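Local coordinates for protein pyridine nucleotide-disulphide oxidoreductase dimerisation region (Escherichia coli BL21, PDB 6KYY) that is a flavoprotein disulfide reductase that carries FAD, binds copper (II) and is probably involved in resistance to reactive chlorine stress, at residues B[144-149]-B[230-235]; B[193-198]-B[223-228]. All coordinates share one frame; numbering follows the deposited sequence.

Interaction 1 of 2, residues B[144-149]-B[230-235]; sequences PGITTT and ERISHH
Ile-232 carries this contact, with its backbone on Pro-144 and its side chain against Ile-146. Its backbone N donates to Pro-144 O at 3.2 Å, with an N-H...O angle of 156°. This is the one hydrogen bond between 144-149 and 230-235. The side chains of Ile-146 and Ile-232 meet at an oblique angle. The Ile-232 delta methyl rests alongside the CB-CG1-CD1 arm of Ile-146, with Ile-146 CD1 3.9 Å from Ile-232 CD1. Ile-146 CG1 lies anti to the backbone N (chi1 -174°), which extends that arm.

At the other end, the Thr-149 methyl packs on the backbone and CB of His-234. Thr-149 CG2 is 3.5 Å from His-234 CB, and the two side chains run past each other in opposite directions. At the near end, Pro-144 CD lies against the Glu-230 carbonyl oxygen. Gly-145 turns the loop with a positive phi of 78°.

Val-152 touches both isoleucines, and strand 252-255 adds Ile-255 on Ile-146 and Leu-253 on Ile-232. On the hairpin side, Glu-230 and Arg-231 both face His-242, a classic beta bulge. The contact thus joins the loop before strand 152-153 to the outer strand of a three-stranded antiparallel sheet. It rests on one backbone bond and van der Waals contact, with the isoleucines joining an apolar cluster completed by Val-152, Leu-253 and Ile-255.

Interaction 2 of 2, residues B[193-198]-B[223-228]; sequences ILEAAS and IILNAH. With CU (copper (II) ion), chain S.
A beta-alpha-beta unit, strand 190-194, helix 206-218 and strand 221-224, brings these segments side by side at the edge of a five-stranded parallel sheet. Ile-193 pairs with Ile-223 and Leu-194 with Ile-224. Ile-224 N donates to Ile-193 O at 3.2 Å, and Glu-195 N to Ile-224 O at 3.0 Å with an almost straight N-H...O angle of 178°.

The side chains of each pair lie alongside one another and point the same way. On one face Ile-193 CG1 is 4.0 Å from Ile-223 CG2. Ile-193 CG1 sits between the backbone N and the carbonyl carbon (chi1 50°), which brings that branch to its neighbour. On the other face Leu-194 CD2 reaches Ile-224 CD1 at 3.8 Å, and Leu-194 CB also meets the Ala-227 methyl.

Beyond the strands the backbones stay bonded. Ala-227 N donates to Glu-195 O at 3.2 Å. Asn-226 N reaches Ala-197 O at 3.1 Å from above the carbonyl plane. The aliphatic part of Glu-195 crosses Leu-225, with Glu-195 CB 3.6 Å from Leu-225 CD1. The Glu-195 chain bends at chi2 (76°), and its OE1 makes weak bonds to the amides of Ala-196 and Ala-197.

In the next strand inward, 167-171, Ile-170 touches Ile-193 and Leu-171 touches Leu-194. Just past the contact, His-228 NE2 is 2.1 Å from a copper (II) ion, but this residue is poorly ordered and the geometry is uncertain. Backbone bonding continues past the paired strands, so the loops that follow them are tied together where they leave the sheet.

How the interactions relate
Each interaction uses one of two successive strands, 221-224 in interaction 2 and 231-234 in interaction 1, and their centres lie 18 Å apart. Interaction 2 belongs to the parallel sheet, while interaction 1 fastens a loop to the separate antiparallel sheet that comes next. Interaction 2 is a surface contact with a buried pair, Ile-193 and Leu-194. Interaction 1 is partly buried, around its isoleucines and Thr-149. Their chemistry differs accordingly: four backbone hydrogen bonds cross interaction 2, against one in interaction 1. Different copper (II) ions lie by Arg-231 and by His-228, the latter beyond the touching residues of interaction 2.

Interaction 1 of 2, residues B[144-149]-B[230-235]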
# COMPACT_ATOMS: atom_id res chain seq x y z
N PRO B 144 16.23 21.63 -33.56
CA PRO B 144 17.37 22.55 -33.52
C PRO B 144 17.37 23.39 -32.25
O PRO B 144 16.33 23.83 -31.77
CB PRO B 144 17.17 23.42 -34.77
CG PRO B 144 16.25 22.65 -35.65
CD PRO B 144 15.38 21.84 -34.75
N GLY B 145 18.57 23.60 -31.71
CA GLY B 145 18.73 24.43 -30.53
C GLY B 145 18.36 23.78 -29.23
O GLY B 145 18.05 24.48 -28.26
N ILE B 146 18.39 22.45 -29.16
CA ILE B 146 18.06 21.76 -27.91
C ILE B 146 19.31 21.50 -27.07
O ILE B 146 19.24 21.52 -25.84
CB ILE B 146 17.30 20.46 -28.20
CG1 ILE B 146 16.82 19.81 -26.90
CG2 ILE B 146 18.16 19.48 -29.00
CD1 ILE B 146 15.65 18.87 -27.09
N THR B 147 20.46 21.27 -27.71
CA THR B 147 21.69 21.00 -26.98
C THR B 147 22.30 22.26 -26.39
O THR B 147 22.90 22.21 -25.31
CB THR B 147 22.70 20.31 -27.91
OG1 THR B 147 22.18 19.04 -28.33
CG2 THR B 147 24.03 20.08 -27.20
N THR B 148 22.13 23.40 -27.06
CA THR B 148 22.81 24.63 -26.66
C THR B 148 21.98 25.52 -25.74
O THR B 148 22.56 26.30 -24.97
CB THR B 148 23.20 25.43 -27.91
OG1 THR B 148 22.13 26.31 -28.27
CG2 THR B 148 23.50 24.50 -29.07
N THR B 149 20.66 25.42 -25.80
CA THR B 149 19.81 26.34 -25.05
C THR B 149 19.87 26.03 -23.56
O THR B 149 19.67 24.88 -23.16
CB THR B 149 18.37 26.25 -25.57
OG1 THR B 149 18.37 26.38 -26.99
CG2 THR B 149 17.51 27.34 -24.98
N GLU B 230 9.56 22.51 -33.46
CA GLU B 230 10.52 22.69 -34.53
C GLU B 230 11.73 23.54 -34.16
O GLU B 230 12.71 23.53 -34.91
CB GLU B 230 9.84 23.30 -35.76
CG GLU B 230 8.66 22.46 -36.27
CD GLU B 230 7.79 23.21 -37.25
OE1 GLU B 230 7.62 24.44 -37.08
OE2 GLU B 230 7.26 22.57 -38.18
N ARG B 231 11.70 24.27 -33.05
CA ARG B 231 12.88 25.02 -32.62
C ARG B 231 12.73 25.41 -31.15
O ARG B 231 11.63 25.67 -30.67
CB ARG B 231 13.10 26.28 -33.47
CG ARG B 231 14.48 26.90 -33.30
CD ARG B 231 14.65 28.16 -34.14
NE ARG B 231 13.42 28.93 -34.27
CZ ARG B 231 12.65 28.93 -35.35
NH1 ARG B 231 12.98 28.20 -36.40
NH2 ARG B 231 11.54 29.66 -35.38
N ILE B 232 13.87 25.44 -30.46
CA ILE B 232 13.95 25.79 -29.05
C ILE B 232 14.93 26.94 -28.90
O ILE B 232 16.07 26.85 -29.37
CB ILE B 232 14.38 24.58 -28.20
CG1 ILE B 232 13.52 23.35 -28.54
CG2 ILE B 232 14.30 24.91 -26.71
CD1 ILE B 232 13.71 22.18 -27.61
N SER B 233 14.50 28.01 -28.24
CA SER B 233 15.29 29.23 -28.15
C SER B 233 15.34 29.73 -26.71
O SER B 233 14.41 29.52 -25.93
CB SER B 233 14.72 30.34 -29.05
OG SER B 233 14.20 29.80 -30.26
N HIS B 234 16.44 30.41 -26.38
CA HIS B 234 16.54 31.20 -25.15
C HIS B 234 16.65 32.66 -25.58
O HIS B 234 17.66 33.08 -26.15
CB HIS B 234 17.72 30.75 -24.28
CG HIS B 234 19.06 31.22 -24.75
ND1 HIS B 234 19.58 30.88 -25.99
CD2 HIS B 234 20.00 31.99 -24.15
CE1 HIS B 234 20.77 31.43 -26.13
NE2 HIS B 234 21.05 32.10 -25.03
N HIS B 235 15.59 33.43 -25.34
CA HIS B 235 15.57 34.81 -25.79
C HIS B 235 15.86 35.76 -24.63
O HIS B 235 16.88 36.45 -24.64
CB HIS B 235 14.23 35.14 -26.45
CG HIS B 235 14.13 34.68 -27.88
ND1 HIS B 235 15.24 34.44 -28.66
CD2 HIS B 235 13.06 34.41 -28.66
CE1 HIS B 235 14.86 34.04 -29.86
NE2 HIS B 235 13.54 34.02 -29.88

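Interaction 2 of 2, residues B[193-198]-B[223-228]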
# COMPACT_ATOMS: atom_id res chain seq x y z
N ILE B 193 2.53 19.98 -20.81
CA ILE B 193 3.10 18.80 -21.45
C ILE B 193 2.66 18.78 -22.91
O ILE B 193 1.48 18.96 -23.22
CB ILE B 193 2.68 17.51 -20.72
CG1 ILE B 193 1.17 17.46 -20.51
CG2 ILE B 193 3.38 17.40 -19.38
CD1 ILE B 193 0.72 16.36 -19.55
N LEU B 194 3.62 18.56 -23.81
CA LEU B 194 3.37 18.56 -25.25
C LEU B 194 3.64 17.17 -25.80
O LEU B 194 4.77 16.68 -25.73
CB LEU B 194 4.25 19.60 -25.95
CG LEU B 194 4.28 20.98 -25.28
CD1 LEU B 194 5.52 21.76 -25.69
CD2 LEU B 194 3.01 21.77 -25.60
N GLU B 195 2.60 16.55 -26.34
CA GLU B 195 2.68 15.20 -26.89
C GLU B 195 2.49 15.24 -28.40
O GLU B 195 1.62 15.96 -28.91
CB GLU B 195 1.63 14.29 -26.24
CG GLU B 195 1.32 13.02 -27.03
CD GLU B 195 2.40 11.96 -26.89
OE1 GLU B 195 3.45 12.10 -27.55
OE2 GLU B 195 2.19 11.00 -26.12
N ALA B 196 3.32 14.48 -29.12
CA ALA B 196 3.24 14.46 -30.57
C ALA B 196 2.02 13.68 -31.06
O ALA B 196 1.42 14.05 -32.08
CB ALA B 196 4.51 13.86 -31.17
N ALA B 197 1.63 12.62 -30.36
CA ALA B 197 0.48 11.82 -30.76
C ALA B 197 -0.81 12.63 -30.60
O ALA B 197 -0.84 13.69 -29.98
CB ALA B 197 0.41 10.53 -29.95
N SER B 198 -1.88 12.10 -31.18
CA SER B 198 -3.19 12.75 -31.13
C SER B 198 -4.05 12.28 -29.97
O SER B 198 -5.19 12.75 -29.84
CB SER B 198 -3.94 12.52 -32.45
OG SER B 198 -3.64 11.24 -32.99
N ILE B 223 -2.48 20.13 -21.22
CA ILE B 223 -2.16 18.99 -22.07
C ILE B 223 -2.48 19.37 -23.51
O ILE B 223 -3.63 19.69 -23.83
CB ILE B 223 -2.92 17.73 -21.64
CG1 ILE B 223 -2.99 17.64 -20.12
CG2 ILE B 223 -2.27 16.48 -22.23
CD1 ILE B 223 -3.47 16.30 -19.60
N ILE B 224 -1.47 19.32 -24.38
CA ILE B 224 -1.61 19.68 -25.78
C ILE B 224 -1.11 18.52 -26.63
O ILE B 224 0.01 18.03 -26.44
CB ILE B 224 -0.84 20.97 -26.13
CG1 ILE B 224 -1.34 22.13 -25.27
CG2 ILE B 224 -0.97 21.29 -27.61
CD1 ILE B 224 -0.46 23.37 -25.35
N LEU B 225 -1.94 18.08 -27.58
CA LEU B 225 -1.59 17.01 -28.50
C LEU B 225 -1.27 17.60 -29.87
O LEU B 225 -1.34 18.81 -30.09
CB LEU B 225 -2.73 15.99 -28.59
CG LEU B 225 -3.12 15.20 -27.33
CD1 LEU B 225 -1.90 14.90 -26.47
CD2 LEU B 225 -4.18 15.94 -26.53
N ASN B 226 -0.91 16.72 -30.81
CA ASN B 226 -0.60 17.10 -32.19
C ASN B 226 0.52 18.15 -32.24
O ASN B 226 0.41 19.17 -32.92
CB ASN B 226 -1.85 17.61 -32.92
CG ASN B 226 -3.03 16.68 -32.76
OD1 ASN B 226 -2.87 15.46 -32.73
ND2 ASN B 226 -4.23 17.24 -32.66
N ALA B 227 1.60 17.88 -31.51
CA ALA B 227 2.67 18.85 -31.31
C ALA B 227 3.93 18.37 -32.04
O ALA B 227 4.53 17.36 -31.66
CB ALA B 227 2.95 19.05 -29.83
N HIS B 228 4.32 19.10 -33.08
CA HIS B 228 5.61 18.93 -33.74
C HIS B 228 6.43 20.18 -33.43
O HIS B 228 6.31 21.20 -34.12
CB HIS B 228 5.46 18.71 -35.24
CG HIS B 228 6.75 18.43 -35.94
ND1 HIS B 228 7.69 17.55 -35.45
CD2 HIS B 228 7.27 18.93 -37.09
CE1 HIS B 228 8.73 17.50 -36.27
NE2 HIS B 228 8.50 18.34 -37.27
CU CU S . 10.46 17.74 -37.72